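Local coordinates for protein urea carboxylase (Thermus thermophilus, PDB 3OEP) that is of unknown function but is a homologue of KipI and KipA built with cyclophilin-like domains, and is probably not an allophanate hydrolase, at residues 280-285 against 320-325; 428-433 against 445-450; 246-251 against 350-355. All coordinates share one frame; numbering follows the deposited sequence.

Contact 1. Residues 280-285 against 320-325; sequences GPVLTA and TLRFRP
Thr320 and Thr284 face each other as a non-hydrogen-bonded pair of two antiparallel strands, and following the Thr320 side chain outward shows how such a pair is filled. Its CB lies 3.7 Å from Thr284 OG1. The hydroxyl branch continues toward the same partner, bringing Thr320 OG1 to 2.8 Å from Thr284 OG1, an oxygen that also hydrogen-bonds to Glu226. OG1 sits beside the backbone N (chi1 -60°), which puts the methyl anti to it: Thr320 CG2 presses against Val282 CG1 at 3.4 Å, tighter than ordinary van der Waals contact, while also lying over one face of the Arg322 guanidinium, displaced toward its rim. A valine here would probably leave Thr284 OG1 to Glu226 alone, with a methyl in place of its hydroxyl partner across the strands. The neighbouring pair, Leu283 and Leu321, is joined by two nearly straight backbone bonds, Leu283 N to Leu321 O (3.1 Å) and Leu321 N to Leu283 O (2.7 Å). Beyond it water takes over, one molecule linking Pro281 O to Phe323 N and another Gly280 N to Phe323 O. Pro281 O also meets the Phe323 ring at its edge, in plane, 3.5 Å from CD2. Phe323 packs against Phe276 and Phe293, and Leu283 and Leu321 against Trp315, all from a second antiparallel sheet, an arrangement consistent with a beta sandwich.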
# COMPACT_ATOMS: atom_id res chain seq x y z
N GLY A 280 -17.61 -2.02 13.56
CA GLY A 280 -17.50 -3.43 13.21
C GLY A 280 -18.72 -3.95 12.48
O GLY A 280 -19.77 -3.31 12.46
N PRO A 281 -18.58 -5.14 11.88
CA PRO A 281 -19.68 -5.79 11.19
C PRO A 281 -20.63 -6.48 12.15
O PRO A 281 -20.32 -6.64 13.33
CB PRO A 281 -18.97 -6.82 10.31
CG PRO A 281 -17.76 -7.19 11.08
CD PRO A 281 -17.34 -5.94 11.81
N VAL A 282 -21.78 -6.88 11.61
CA VAL A 282 -22.70 -7.77 12.30
C VAL A 282 -22.61 -9.11 11.58
O VAL A 282 -22.89 -9.19 10.38
CB VAL A 282 -24.13 -7.22 12.25
CG1 VAL A 282 -25.10 -8.18 12.96
CG2 VAL A 282 -24.20 -5.82 12.87
N LEU A 283 -22.21 -10.15 12.31
CA LEU A 283 -21.89 -11.45 11.72
C LEU A 283 -22.72 -12.54 12.37
O LEU A 283 -22.93 -12.52 13.58
CB LEU A 283 -20.41 -11.79 11.93
CG LEU A 283 -19.37 -10.76 11.50
CD1 LEU A 283 -17.97 -11.19 11.94
CD2 LEU A 283 -19.46 -10.52 9.99
N THR A 284 -23.15 -13.52 11.59
CA THR A 284 -23.87 -14.66 12.15
C THR A 284 -23.20 -15.97 11.73
O THR A 284 -22.89 -16.17 10.55
CB THR A 284 -25.35 -14.63 11.74
OG1 THR A 284 -25.92 -13.40 12.19
CG2 THR A 284 -26.12 -15.80 12.35
N ALA A 285 -22.95 -16.83 12.71
CA ALA A 285 -22.31 -18.12 12.47
C ALA A 285 -23.25 -19.05 11.70
O ALA A 285 -24.45 -19.09 11.97
CB ALA A 285 -21.91 -18.77 13.80
N THR A 320 -25.64 -14.34 16.58
CA THR A 320 -25.09 -13.13 15.97
C THR A 320 -24.06 -12.47 16.88
O THR A 320 -24.29 -12.28 18.08
CB THR A 320 -26.22 -12.16 15.62
OG1 THR A 320 -27.10 -12.80 14.69
CG2 THR A 320 -25.66 -10.86 15.00
N LEU A 321 -22.93 -12.15 16.28
CA LEU A 321 -21.80 -11.52 16.94
C LEU A 321 -21.74 -10.05 16.50
O LEU A 321 -21.79 -9.75 15.31
CB LEU A 321 -20.51 -12.24 16.52
CG LEU A 321 -19.19 -11.74 17.10
CD1 LEU A 321 -19.16 -11.91 18.62
CD2 LEU A 321 -18.04 -12.51 16.42
N ARG A 322 -21.62 -9.16 17.48
CA ARG A 322 -21.53 -7.72 17.21
C ARG A 322 -20.33 -7.16 17.95
O ARG A 322 -19.74 -7.85 18.79
CB ARG A 322 -22.80 -7.01 17.68
CG ARG A 322 -24.07 -7.42 16.95
CD ARG A 322 -25.31 -6.80 17.58
NE ARG A 322 -26.53 -7.15 16.84
CZ ARG A 322 -27.26 -8.25 17.03
NH1 ARG A 322 -26.92 -9.16 17.94
NH2 ARG A 322 -28.34 -8.44 16.29
N PHE A 323 -19.98 -5.92 17.64
CA PHE A 323 -18.83 -5.28 18.27
C PHE A 323 -19.23 -3.91 18.76
O PHE A 323 -19.55 -3.02 17.97
CB PHE A 323 -17.66 -5.21 17.29
CG PHE A 323 -17.21 -6.56 16.83
CD1 PHE A 323 -16.33 -7.31 17.59
CD2 PHE A 323 -17.71 -7.11 15.66
CE1 PHE A 323 -15.93 -8.58 17.18
CE2 PHE A 323 -17.31 -8.38 15.24
CZ PHE A 323 -16.43 -9.11 16.01
N ARG A 324 -19.25 -3.76 20.08
CA ARG A 324 -19.64 -2.52 20.73
C ARG A 324 -18.42 -1.61 20.86
O ARG A 324 -17.46 -1.98 21.52
CB ARG A 324 -20.21 -2.84 22.11
CG ARG A 324 -20.65 -1.62 22.91
CD ARG A 324 -21.34 -2.07 24.20
NE ARG A 324 -22.63 -2.70 23.93
CZ ARG A 324 -23.32 -3.45 24.80
NH1 ARG A 324 -22.85 -3.71 26.01
NH2 ARG A 324 -24.49 -3.96 24.44
N PRO A 325 -18.45 -0.42 20.25
CA PRO A 325 -17.29 0.46 20.39
C PRO A 325 -17.00 0.79 21.85
O PRO A 325 -17.92 1.04 22.62
CB PRO A 325 -17.70 1.71 19.60
CG PRO A 325 -18.69 1.20 18.60
CD PRO A 325 -19.45 0.13 19.31
O HOH W 1 -19.25 -1.63 15.83
O HOH W 2 -21.08 -4.81 15.28

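Contact 2. Residues 428-433 against 445-450; sequences PEVPGG and VQVPPS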
# COMPACT_ATOMS: atom_id res chain seq x y z
N PRO A 428 3.79 21.32 15.44
CA PRO A 428 4.85 22.26 15.06
C PRO A 428 5.24 22.14 13.58
O PRO A 428 5.24 21.03 13.04
CB PRO A 428 6.02 21.84 15.94
CG PRO A 428 5.41 21.18 17.12
CD PRO A 428 4.11 20.58 16.68
N GLU A 429 5.56 23.26 12.95
CA GLU A 429 6.02 23.26 11.56
C GLU A 429 7.31 22.44 11.42
O GLU A 429 8.24 22.62 12.20
CB GLU A 429 6.26 24.69 11.06
N VAL A 430 7.33 21.53 10.44
CA VAL A 430 8.51 20.71 10.15
C VAL A 430 8.97 21.00 8.72
O VAL A 430 8.17 20.90 7.78
CB VAL A 430 8.20 19.20 10.28
CG1 VAL A 430 9.44 18.35 9.98
CG2 VAL A 430 7.65 18.88 11.67
N PRO A 431 10.25 21.37 8.53
CA PRO A 431 10.72 21.59 7.16
C PRO A 431 10.68 20.31 6.33
O PRO A 431 11.11 19.25 6.80
CB PRO A 431 12.16 22.10 7.35
CG PRO A 431 12.53 21.80 8.75
CD PRO A 431 11.28 21.68 9.54
N GLY A 432 10.14 20.41 5.12
CA GLY A 432 10.01 19.25 4.24
C GLY A 432 10.71 19.47 2.92
O GLY A 432 11.55 20.37 2.78
N GLY A 433 10.38 18.63 1.95
CA GLY A 433 10.98 18.73 0.63
C GLY A 433 10.34 17.79 -0.37
O GLY A 433 9.46 17.01 -0.03
N VAL A 445 8.18 9.07 7.91
CA VAL A 445 7.50 10.30 8.27
C VAL A 445 7.67 11.24 7.07
O VAL A 445 8.72 11.84 6.88
CB VAL A 445 8.05 10.93 9.55
CG1 VAL A 445 7.28 12.20 9.91
CG2 VAL A 445 8.00 9.92 10.70
N GLN A 446 6.62 11.31 6.26
CA GLN A 446 6.65 12.06 5.02
C GLN A 446 6.31 13.52 5.28
O GLN A 446 5.28 13.81 5.88
CB GLN A 446 5.62 11.47 4.05
CG GLN A 446 5.69 12.02 2.65
CD GLN A 446 4.78 11.27 1.71
OE1 GLN A 446 5.20 10.33 1.03
NE2 GLN A 446 3.51 11.66 1.68
N VAL A 447 7.18 14.43 4.84
CA VAL A 447 7.00 15.86 5.10
C VAL A 447 7.15 16.65 3.79
O VAL A 447 8.26 16.83 3.28
CB VAL A 447 8.00 16.39 6.15
CG1 VAL A 447 7.66 17.82 6.53
CG2 VAL A 447 8.00 15.49 7.39
N PRO A 448 6.02 17.11 3.23
CA PRO A 448 6.08 17.86 1.98
C PRO A 448 6.55 19.29 2.23
O PRO A 448 6.54 19.73 3.38
CB PRO A 448 4.64 17.85 1.50
CG PRO A 448 3.83 17.82 2.76
CD PRO A 448 4.66 17.08 3.79
N PRO A 449 6.95 20.00 1.17
CA PRO A 449 7.41 21.39 1.35
C PRO A 449 6.38 22.23 2.09
O PRO A 449 6.74 23.02 2.97
CB PRO A 449 7.57 21.89 -0.09
CG PRO A 449 7.81 20.66 -0.89
CD PRO A 449 6.99 19.58 -0.24
N SER A 450 5.11 22.07 1.72
CA SER A 450 4.00 22.71 2.41
C SER A 450 2.91 21.66 2.62
O SER A 450 2.45 21.04 1.67
CB SER A 450 3.45 23.88 1.59
OG SER A 450 2.38 24.51 2.25
O HOH W 3 6.41 21.16 5.70
O HOH W 4 9.43 23.03 4.12
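Val430 begins the contact, its side chain directed at Val447 of strand 444-447. The setting is a seven-stranded sheet whose first and last strands pair, consistent with the cyclophilin-like fold of this family, and residues 428-433 form the connection that leaves strand 422-426 and passes beside the segment that follows from strand 444-447. The two valines cross at about a right angle, and Val430 CG1 meets Val447 CG1 at 3.9 Å. With CG1 anti to the backbone N (chi1 -172°), Val447 brings this same methyl against the loop backbone, where it lies 3.4 Å from Val430 O. Val430 also packs against Ala404, Ala407 and Leu408 of helix 402-408, so the valine pair joins that helix to the strand.

Pro431 turns its ring away and contributes mainly its carbonyl, which also rests against the Val447 methyl. Next comes Gly432, whose CA makes a CA-H...O contact with Val447 O at 3.1 Å; a CB here would run into the carbonyl oxygens of both Val447 and Pro448. Its N-H is not idle: a water accepts from Gly432 N and donates to Pro449 O, bridging the two segments.

Gly433 supplies the direct polar link. Its N-H reaches Val447 O over 3.1 Å, with an angle of 156° at the hydrogen and the donor tilted 20° from the carbonyl plane. Just past this bond the Pro449 ring lies alongside the Gly433 peptide, its CD 3.6 Å from Gly433 O.

Contact 3. Residues 246-251 against 350-355; sequences GLARSG and SPDLRG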
# COMPACT_ATOMS: atom_id res chain seq x y z
N GLY A 246 4.18 -1.72 -7.65
CA GLY A 246 3.25 -0.80 -7.00
C GLY A 246 2.30 -1.44 -6.01
O GLY A 246 1.35 -0.80 -5.56
N LEU A 247 2.53 -2.71 -5.66
CA LEU A 247 1.65 -3.43 -4.76
C LEU A 247 2.06 -3.21 -3.31
O LEU A 247 3.21 -3.47 -2.94
CB LEU A 247 1.64 -4.92 -5.10
CG LEU A 247 1.08 -5.25 -6.48
CD1 LEU A 247 1.41 -6.69 -6.85
CD2 LEU A 247 -0.41 -4.98 -6.54
N ALA A 248 1.13 -2.71 -2.51
CA ALA A 248 1.40 -2.40 -1.10
C ALA A 248 1.61 -3.66 -0.28
O ALA A 248 1.18 -4.75 -0.67
CB ALA A 248 0.24 -1.58 -0.52
N ARG A 249 2.27 -3.51 0.86
CA ARG A 249 2.45 -4.60 1.81
C ARG A 249 1.10 -5.13 2.29
O ARG A 249 0.89 -6.34 2.36
CB ARG A 249 3.26 -4.11 3.02
CG ARG A 249 3.44 -5.12 4.14
CD ARG A 249 4.06 -6.41 3.67
NE ARG A 249 5.10 -6.18 2.69
CZ ARG A 249 6.30 -5.65 2.94
NH1 ARG A 249 6.63 -5.29 4.18
NH2 ARG A 249 7.16 -5.47 1.95
N SER A 250 0.20 -4.20 2.61
CA SER A 250 -1.11 -4.55 3.15
C SER A 250 -0.93 -5.41 4.41
O SER A 250 0.01 -5.19 5.17
CB SER A 250 -1.97 -5.22 2.08
OG SER A 250 -3.30 -5.43 2.52
N GLY A 251 -1.80 -6.38 4.64
CA GLY A 251 -1.76 -7.15 5.87
C GLY A 251 -2.40 -6.37 7.02
O GLY A 251 -3.03 -5.34 6.80
N SER A 350 -4.23 -10.84 1.03
CA SER A 350 -4.52 -9.50 1.53
C SER A 350 -4.98 -8.58 0.41
O SER A 350 -4.50 -8.66 -0.72
CB SER A 350 -3.31 -8.88 2.24
OG SER A 350 -3.08 -9.49 3.51
N PRO A 351 -5.90 -7.67 0.73
CA PRO A 351 -6.39 -6.76 -0.30
C PRO A 351 -5.39 -5.66 -0.65
O PRO A 351 -4.60 -5.24 0.20
CB PRO A 351 -7.64 -6.15 0.34
CG PRO A 351 -7.40 -6.24 1.79
CD PRO A 351 -6.61 -7.49 2.01
N ASP A 352 -5.42 -5.22 -1.90
CA ASP A 352 -4.74 -3.99 -2.29
C ASP A 352 -5.82 -3.12 -2.88
O ASP A 352 -6.09 -3.20 -4.09
CB ASP A 352 -3.63 -4.24 -3.30
CG ASP A 352 -2.76 -3.01 -3.51
OD1 ASP A 352 -3.30 -1.88 -3.57
OD2 ASP A 352 -1.53 -3.17 -3.61
N LEU A 353 -6.46 -2.31 -2.04
CA LEU A 353 -7.65 -1.57 -2.46
C LEU A 353 -7.31 -0.54 -3.54
O LEU A 353 -8.11 -0.32 -4.45
CB LEU A 353 -8.35 -0.92 -1.26
CG LEU A 353 -8.82 -1.84 -0.14
CD1 LEU A 353 -9.55 -1.03 0.94
CD2 LEU A 353 -9.72 -2.94 -0.68
N ARG A 354 -6.12 0.06 -3.45
CA ARG A 354 -5.63 0.94 -4.50
C ARG A 354 -5.60 0.23 -5.86
O ARG A 354 -5.98 0.81 -6.88
CB ARG A 354 -4.23 1.47 -4.14
CG ARG A 354 -3.70 2.53 -5.09
CD ARG A 354 -2.34 3.08 -4.66
NE ARG A 354 -2.41 3.80 -3.39
CZ ARG A 354 -1.98 3.35 -2.21
NH1 ARG A 354 -2.11 4.13 -1.13
NH2 ARG A 354 -1.41 2.15 -2.07
N GLY A 355 -5.17 -1.03 -5.86
CA GLY A 355 -5.09 -1.83 -7.09
C GLY A 355 -6.35 -2.61 -7.44
O GLY A 355 -6.33 -3.41 -8.38
O HOH W 5 -1.03 -0.08 -3.92
O HOH W 6 -0.63 -5.44 -2.44
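Asp352 aims its carboxylate at the backbone of Ala248, and both its oxygens have work to do in this buried meeting of two irregular loops. The aspartate heads an Asx motif: OD1 accepts from Gly355 N, three residues on, at 3.1 Å and from well above the carboxylate plane (50° out). Ala248 N donates to Asp352 OD2 on the syn side over 2.9 Å, tilted out of the carboxylate plane and with 152° at the hydrogen, and a water donates both to Asp352 OD2 and to Ala248 O, so one residue's N-H and C=O are both answered by the same carboxylate oxygen, once directly and once through water. A second water accepts from Arg354 NH2 and lies within hydrogen-bonding distance of Asp352 OD1 and Gly246 O, while Arg354 NH1 reaches Asp459 O. The Leu247 and Asp352 side chains cross at about a right angle, Leu247 CD2 lying 3.6 Å from Asp352 OD2.

At the other end Ser350 gives its OG to Asp236, and its CB meets Ser250 OG at 3.5 Å. A salt bridge from Arg249 to Glu49 and a hydrogen bond from Gly355 O to Tyr179 bring in the N-terminal carboxyltransferase-like part, placing the two loops at a junction within the chain. Ser250 holds its OG anti to the backbone N (chi1 -173°), from where it donates to Pro351 O, in the carbonyl plane, at 2.7 Å.

All three contacts fall within the same carboxyltransferase-like region, yet each joins a different kind of structure: paired strands in contact 1, a loop against a strand and the residues that follow it in contact 2, and two loops in contact 3. Contact 3 lies nearest the middle of the chain, its centre about 5 Å from the chain's centre, about 25 Å from that of contact 1 and 26 Å from that of contact 2, whereas contacts 1 and 2 lie about 40 Å apart, centre to centre. None touch; the nearest approach, between atoms of contacts 2 and 3, is about 10 Å. In sequence, contact 1 is nested inside the loop closed by contact 3, and contact 2 follows both.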